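Local atomic coordinates of 2-oxoglutarate (2OG) and Fe(II)-dependent oxygenase superfamily protein (Arabidopsis thaliana, PDB entry 6KWA), a protein that probably catalyses the irreversible, 2-oxoglutarate-dependent oxidation of the auxin indole-3-acetic acid to inactive 2-oxoindole-3-acetic acid. Residues A[18-23]-A[131-136]; A[122-127]-A[140-145]. All blocks are in the same frame, centred on the assembly; numbering follows the deposited sequence.

Contact 1 (A[18-23]-A[131-136])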
loop_
_atom_site.group_PDB
_atom_site.type_symbol
_atom_site.label_atom_id
_atom_site.label_comp_id
_atom_site.label_asym_id
_atom_site.label_seq_id
_atom_site.Cartn_x
_atom_site.Cartn_y
_atom_site.Cartn_z
ATOM N N LYS A 18 -17.677 -4.952 8.192
ATOM C CA LYS A 18 -17.473 -3.751 7.385
ATOM C C LYS A 18 -16.197 -3.882 6.563
ATOM O O LYS A 18 -16.170 -3.472 5.417
ATOM C CB LYS A 18 -17.420 -2.489 8.264
ATOM C CG LYS A 18 -18.798 -1.897 8.561
ATOM C CD LYS A 18 -18.710 -0.835 9.655
ATOM C CE LYS A 18 -20.061 -0.194 9.927
ATOM N NZ LYS A 18 -19.930 0.897 10.959
ATOM N N ILE A 19 -15.134 -4.434 7.143
ATOM C CA ILE A 19 -13.908 -4.601 6.381
ATOM C C ILE A 19 -14.157 -5.547 5.202
ATOM O O ILE A 19 -13.848 -5.230 4.034
ATOM C CB ILE A 19 -12.775 -5.103 7.276
ATOM C CG1 ILE A 19 -12.271 -3.929 8.120
ATOM C CG2 ILE A 19 -11.619 -5.685 6.428
ATOM C CD1 ILE A 19 -11.462 -4.323 9.370
ATOM N N ARG A 20 -14.752 -6.685 5.493
ATOM C CA ARG A 20 -14.995 -7.680 4.472
ATOM C C ARG A 20 -15.856 -7.124 3.323
ATOM O O ARG A 20 -15.558 -7.346 2.164
ATOM C CB ARG A 20 -15.689 -8.880 5.082
ATOM C CG ARG A 20 -16.238 -9.850 4.049
ATOM C CD ARG A 20 -16.798 -11.103 4.757
ATOM N NE ARG A 20 -17.624 -11.895 3.853
ATOM C CZ ARG A 20 -18.233 -13.021 4.204
ATOM N NH1 ARG A 20 -18.124 -13.477 5.439
ATOM N NH2 ARG A 20 -18.947 -13.688 3.327
ATOM N N GLU A 21 -16.890 -6.356 3.628
ATOM C CA GLU A 21 -17.799 -5.964 2.564
ATOM C C GLU A 21 -17.209 -4.846 1.732
ATOM O O GLU A 21 -17.422 -4.808 0.515
ATOM C CB GLU A 21 -19.161 -5.519 3.119
ATOM C CG GLU A 21 -20.128 -6.680 3.330
ATOM C CD GLU A 21 -21.259 -6.369 4.298
ATOM O OE1 GLU A 21 -21.737 -5.205 4.335
ATOM O OE2 GLU A 21 -21.711 -7.312 4.980
ATOM N N ALA A 22 -16.432 -3.976 2.364
ATOM C CA ALA A 22 -15.663 -2.996 1.608
ATOM C C ALA A 22 -14.724 -3.688 0.636
ATOM O O ALA A 22 -14.688 -3.370 -0.565
ATOM C CB ALA A 22 -14.870 -2.105 2.561
ATOM N N SER A 23 -14.013 -4.682 1.153
ATOM C CA SER A 23 -12.989 -5.377 0.388
ATOM C C SER A 23 -13.547 -6.229 -0.748
ATOM O O SER A 23 -12.894 -6.428 -1.756
ATOM C CB SER A 23 -12.197 -6.271 1.330
ATOM O OG SER A 23 -11.509 -5.501 2.301
ATOM N N ALA A 131 -9.363 -12.542 7.681
ATOM C CA ALA A 131 -9.588 -13.965 7.960
ATOM C C ALA A 131 -10.724 -14.118 8.977
ATOM O O ALA A 131 -11.589 -14.986 8.857
ATOM C CB ALA A 131 -8.332 -14.616 8.468
ATOM N N GLU A 132 -10.746 -13.249 9.973
ATOM C CA GLU A 132 -11.803 -13.342 10.971
ATOM C C GLU A 132 -13.196 -13.076 10.390
ATOM O O GLU A 132 -14.189 -13.672 10.815
ATOM C CB GLU A 132 -11.513 -12.377 12.125
ATOM C CG GLU A 132 -10.267 -12.780 12.966
ATOM C CD GLU A 132 -9.952 -11.770 14.066
ATOM O OE1 GLU A 132 -10.574 -10.674 14.105
ATOM O OE2 GLU A 132 -9.096 -12.079 14.919
ATOM N N SER A 133 -13.290 -12.179 9.421
ATOM C CA SER A 133 -14.587 -11.849 8.863
ATOM C C SER A 133 -15.157 -13.008 8.061
ATOM O O SER A 133 -16.347 -13.042 7.758
ATOM C CB SER A 133 -14.474 -10.608 7.970
ATOM O OG SER A 133 -13.849 -10.942 6.747
ATOM N N TYR A 134 -14.313 -13.955 7.698
ATOM C CA TYR A 134 -14.796 -15.144 7.013
ATOM C C TYR A 134 -14.959 -16.349 7.950
ATOM O O TYR A 134 -15.392 -17.423 7.509
ATOM C CB TYR A 134 -13.835 -15.519 5.867
ATOM C CG TYR A 134 -13.927 -14.612 4.653
ATOM C CD1 TYR A 134 -15.029 -14.654 3.823
ATOM C CD2 TYR A 134 -12.909 -13.706 4.353
ATOM C CE1 TYR A 134 -15.129 -13.810 2.703
ATOM C CE2 TYR A 134 -12.999 -12.850 3.250
ATOM C CZ TYR A 134 -14.104 -12.903 2.428
ATOM O OH TYR A 134 -14.206 -12.072 1.320
ATOM N N GLY A 135 -14.605 -16.178 9.224
ATOM C CA GLY A 135 -14.672 -17.270 10.199
ATOM C C GLY A 135 -13.663 -18.392 9.953
ATOM O O GLY A 135 -13.888 -19.542 10.324
ATOM N N LEU A 136 -12.533 -18.036 9.349
ATOM C CA LEU A 136 -11.482 -18.973 9.008
ATOM C C LEU A 136 -10.723 -19.447 10.233
ATOM O O LEU A 136 -10.670 -18.738 11.249
ATOM C CB LEU A 136 -10.499 -18.330 8.037
ATOM C CG LEU A 136 -10.656 -18.436 6.523
ATOM C CD1 LEU A 136 -12.083 -18.581 6.061
ATOM C CD2 LEU A 136 -9.910 -17.282 5.839
#
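Arg20 reaches from helix 12-25 across the C-terminal end of helix 106-133, and its whole side chain is used, its aliphatic part packing on Ser133 and Tyr134 and its guanidinium meeting both a carbonyl and the tyrosine ring. The polar contact is a hydrogen bond from Arg20 NH1 to Ser133 O, 3.0 Å long and moderately bent (148° at the hydrogen). The carbonyl oxygen lies at the edge of the guanidinium, in its plane, while the donor is tilted out of the plane of the carbonyl. Arg20 NE and Tyr134 OH both turn to Glu24 OE2, a salt bridge and a hydrogen bond, so that one carboxylate oxygen is shared by the arginine and the phenol.

The aromatic contact is a CH-pi one: Arg20 CD sits over one face of the Tyr134 ring, 4.0 Å from its centroid, and the guanidinium follows across the rim, its plane 29° from that of the ring, with NE 3.3 Å from Tyr134 CE1. Close packing completes the contact: Ser133 OG, itself bonded to Leu130 O, lies 3.2 Å from Arg20 CB. With CG anti to the backbone N (chi1 168°) and the chain extended to NE, the guanidinium reaches past the Ser133 side chain to the carbonyl oxygen and the Tyr134 ring. A leucine at this position would probably leave Ser133 O without its side-chain donor and Glu24 without its arginine partner.

Just beyond, Gly135, with positive phi, closes helix 106-133 in a Schellman motif, and beside this helix end an arginine from helix 12-25 is bonded to a last-turn carbonyl.

Contact 2 (A[122-127]-A[140-145])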
loop_
_atom_site.group_PDB
_atom_site.type_symbol
_atom_site.label_atom_id
_atom_site.label_comp_id
_atom_site.label_asym_id
_atom_site.label_seq_id
_atom_site.Cartn_x
_atom_site.Cartn_y
_atom_site.Cartn_z
ATOM N N LEU A 122 -0.056 -2.718 11.512
ATOM C CA LEU A 122 -1.403 -2.423 10.992
ATOM C C LEU A 122 -1.809 -3.381 9.870
ATOM O O LEU A 122 -2.976 -3.808 9.794
ATOM C CB LEU A 122 -1.483 -0.983 10.489
ATOM C CG LEU A 122 -2.802 -0.542 9.827
ATOM C CD1 LEU A 122 -3.965 -0.727 10.776
ATOM C CD2 LEU A 122 -2.774 0.880 9.350
ATOM N N ALA A 123 -0.859 -3.706 8.992
ATOM C CA ALA A 123 -1.123 -4.572 7.843
ATOM C C ALA A 123 -1.466 -5.988 8.290
ATOM O O ALA A 123 -2.376 -6.619 7.743
ATOM C CB ALA A 123 0.075 -4.589 6.892
ATOM N N THR A 124 -0.750 -6.481 9.290
ATOM C CA THR A 124 -1.020 -7.820 9.822
ATOM C C THR A 124 -2.327 -7.840 10.630
ATOM O O THR A 124 -3.052 -8.834 10.608
ATOM C CB THR A 124 0.133 -8.328 10.703
ATOM O OG1 THR A 124 0.334 -7.401 11.765
ATOM C CG2 THR A 124 1.415 -8.459 9.884
ATOM N N ASP A 125 -2.637 -6.759 11.341
ATOM C CA ASP A 125 -3.953 -6.647 11.962
ATOM C C ASP A 125 -5.124 -6.684 10.935
ATOM O O ASP A 125 -6.155 -7.294 11.201
ATOM C CB ASP A 125 -4.063 -5.369 12.794
ATOM C CG ASP A 125 -3.217 -5.428 14.084
ATOM O OD1 ASP A 125 -2.765 -6.533 14.471
ATOM O OD2 ASP A 125 -3.037 -4.370 14.736
ATOM N N LEU A 126 -5.019 -5.944 9.834
ATOM C CA LEU A 126 -6.083 -5.906 8.802
ATOM C C LEU A 126 -6.162 -7.272 8.152
ATOM O O LEU A 126 -7.232 -7.770 7.875
ATOM C CB LEU A 126 -5.818 -4.825 7.760
ATOM C CG LEU A 126 -5.860 -3.378 8.305
ATOM C CD1 LEU A 126 -5.373 -2.350 7.254
ATOM C CD2 LEU A 126 -7.254 -3.019 8.759
ATOM N N ALA A 127 -5.013 -7.895 7.915
ATOM C CA ALA A 127 -5.040 -9.222 7.309
ATOM C C ALA A 127 -5.761 -10.228 8.225
ATOM O O ALA A 127 -6.608 -10.990 7.770
ATOM C CB ALA A 127 -3.636 -9.691 7.026
ATOM N N ASP A 140 -3.598 -17.108 11.040
ATOM C CA ASP A 140 -2.190 -16.766 11.006
ATOM C C ASP A 140 -1.634 -16.915 9.583
ATOM O O ASP A 140 -0.431 -17.074 9.415
ATOM C CB ASP A 140 -1.409 -17.695 11.945
ATOM C CG ASP A 140 -1.558 -17.332 13.417
ATOM O OD1 ASP A 140 -2.080 -16.236 13.746
ATOM O OD2 ASP A 140 -1.234 -18.206 14.255
ATOM N N PHE A 141 -2.493 -16.865 8.566
ATOM C CA PHE A 141 -2.074 -17.219 7.202
ATOM C C PHE A 141 -0.955 -16.340 6.651
ATOM O O PHE A 141 -0.182 -16.745 5.766
ATOM C CB PHE A 141 -3.261 -17.170 6.235
ATOM C CG PHE A 141 -3.823 -15.801 6.015
ATOM C CD1 PHE A 141 -3.448 -15.062 4.901
ATOM C CD2 PHE A 141 -4.754 -15.257 6.890
ATOM C CE1 PHE A 141 -4.012 -13.790 4.655
ATOM C CE2 PHE A 141 -5.324 -13.997 6.646
ATOM C CZ PHE A 141 -4.937 -13.263 5.534
ATOM N N PHE A 142 -0.869 -15.123 7.166
ATOM C CA PHE A 142 0.024 -14.138 6.570
ATOM C C PHE A 142 1.428 -14.180 7.189
ATOM O O PHE A 142 2.342 -13.532 6.674
ATOM C CB PHE A 142 -0.605 -12.746 6.732
ATOM C CG PHE A 142 -0.987 -12.459 8.143
ATOM C CD1 PHE A 142 -0.048 -12.021 9.062
ATOM C CD2 PHE A 142 -2.269 -12.739 8.587
ATOM C CE1 PHE A 142 -0.391 -11.824 10.380
ATOM C CE2 PHE A 142 -2.607 -12.539 9.919
ATOM C CZ PHE A 142 -1.673 -12.074 10.806
ATOM N N LYS A 143 1.643 -15.023 8.203
ATOM C CA LYS A 143 2.809 -14.837 9.083
ATOM C C LYS A 143 4.172 -15.099 8.473
ATOM O O LYS A 143 5.173 -14.609 8.984
ATOM C CB LYS A 143 2.715 -15.741 10.327
ATOM C CG LYS A 143 1.999 -15.125 11.524
ATOM C CD LYS A 143 2.428 -15.909 12.799
ATOM C CE LYS A 143 1.780 -15.353 14.071
ATOM N NZ LYS A 143 1.437 -16.390 15.083
ATOM N N GLU A 144 4.219 -15.777 7.342
ATOM C CA GLU A 144 5.498 -15.979 6.675
ATOM C C GLU A 144 5.552 -15.142 5.398
ATOM O O GLU A 144 6.382 -15.384 4.520
ATOM C CB GLU A 144 5.709 -17.454 6.320
ATOM C CG GLU A 144 5.491 -18.473 7.447
ATOM C CD GLU A 144 6.354 -18.240 8.669
ATOM O OE1 GLU A 144 7.454 -17.655 8.544
ATOM O OE2 GLU A 144 5.926 -18.654 9.769
ATOM N N TRP A 145 4.637 -14.185 5.278
ATOM C CA TRP A 145 4.580 -13.351 4.087
ATOM C C TRP A 145 5.405 -12.090 4.269
ATOM O O TRP A 145 5.213 -11.349 5.222
ATOM C CB TRP A 145 3.128 -12.973 3.753
ATOM C CG TRP A 145 2.263 -14.123 3.368
ATOM C CD1 TRP A 145 2.589 -15.452 3.396
ATOM C CD2 TRP A 145 0.922 -14.048 2.880
ATOM N NE1 TRP A 145 1.522 -16.208 2.967
ATOM C CE2 TRP A 145 0.488 -15.372 2.641
ATOM C CE3 TRP A 145 0.038 -12.992 2.638
ATOM C CZ2 TRP A 145 -0.782 -15.663 2.163
ATOM C CZ3 TRP A 145 -1.230 -13.281 2.159
ATOM C CH2 TRP A 145 -1.626 -14.604 1.916
#
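This is an apolar contact, without hydrogen bonds between its segments, in which the loop between helix 106-133 and strand 147-155 folds back on the helix it has just left. Phe142 carries most of it. Its ring crosses the Thr124 side chain at about a right angle, with CE1 3.5 Å from Thr124 CB and Thr124 CA over one face. One turn further along the helix, Ala127 CB comes within 3.7 Å of Phe142 CD2. The ring lies against the helix because CG is placed between the backbone N and the carbonyl carbon (chi1 52°). Thr124 OG1 is occupied within the helix by Gly121 O and Asn120 O, and it is the carbon side of the threonine that meets the ring.

Phe141 reaches Ala127 with its ring edge: CE2 is 3.5 Å from Ala127 O, which lies near the ring plane, and CZ packs on Ala127 CB. The two phenylalanines meet edge-to-face, Phe142 CD2 standing over the Phe141 ring, and Phe141 also stacks on Trp218. Asp140 forms a salt bridge with Arg128 of the helix. Two successive type I beta turns, Asp140 to Lys143 and Phe142 to Trp145, shape this helix-to-strand connection with its aromatic cluster.

Overall arrangement
Both contacts are built on the C-terminal half of helix 106-133 and lie on the same side of the chain's centre, their own centres about 13 Å apart. Contact 1 joins the end of that helix to helix 12-25 of the N-terminal region, whereas contact 2 packs an earlier part of it against the loop leading to strand 147-155. They meet directly where Ala131 CB of contact 1 lies 3.6 Å from Phe141 CE2 of contact 2. Neither adjoins the magnesium site formed by His169, Asp171 and His228; instead, the strand that contact 2 leads into carries Asn152 and Tyr154, two of the residues that bind 2-oxoglutarate.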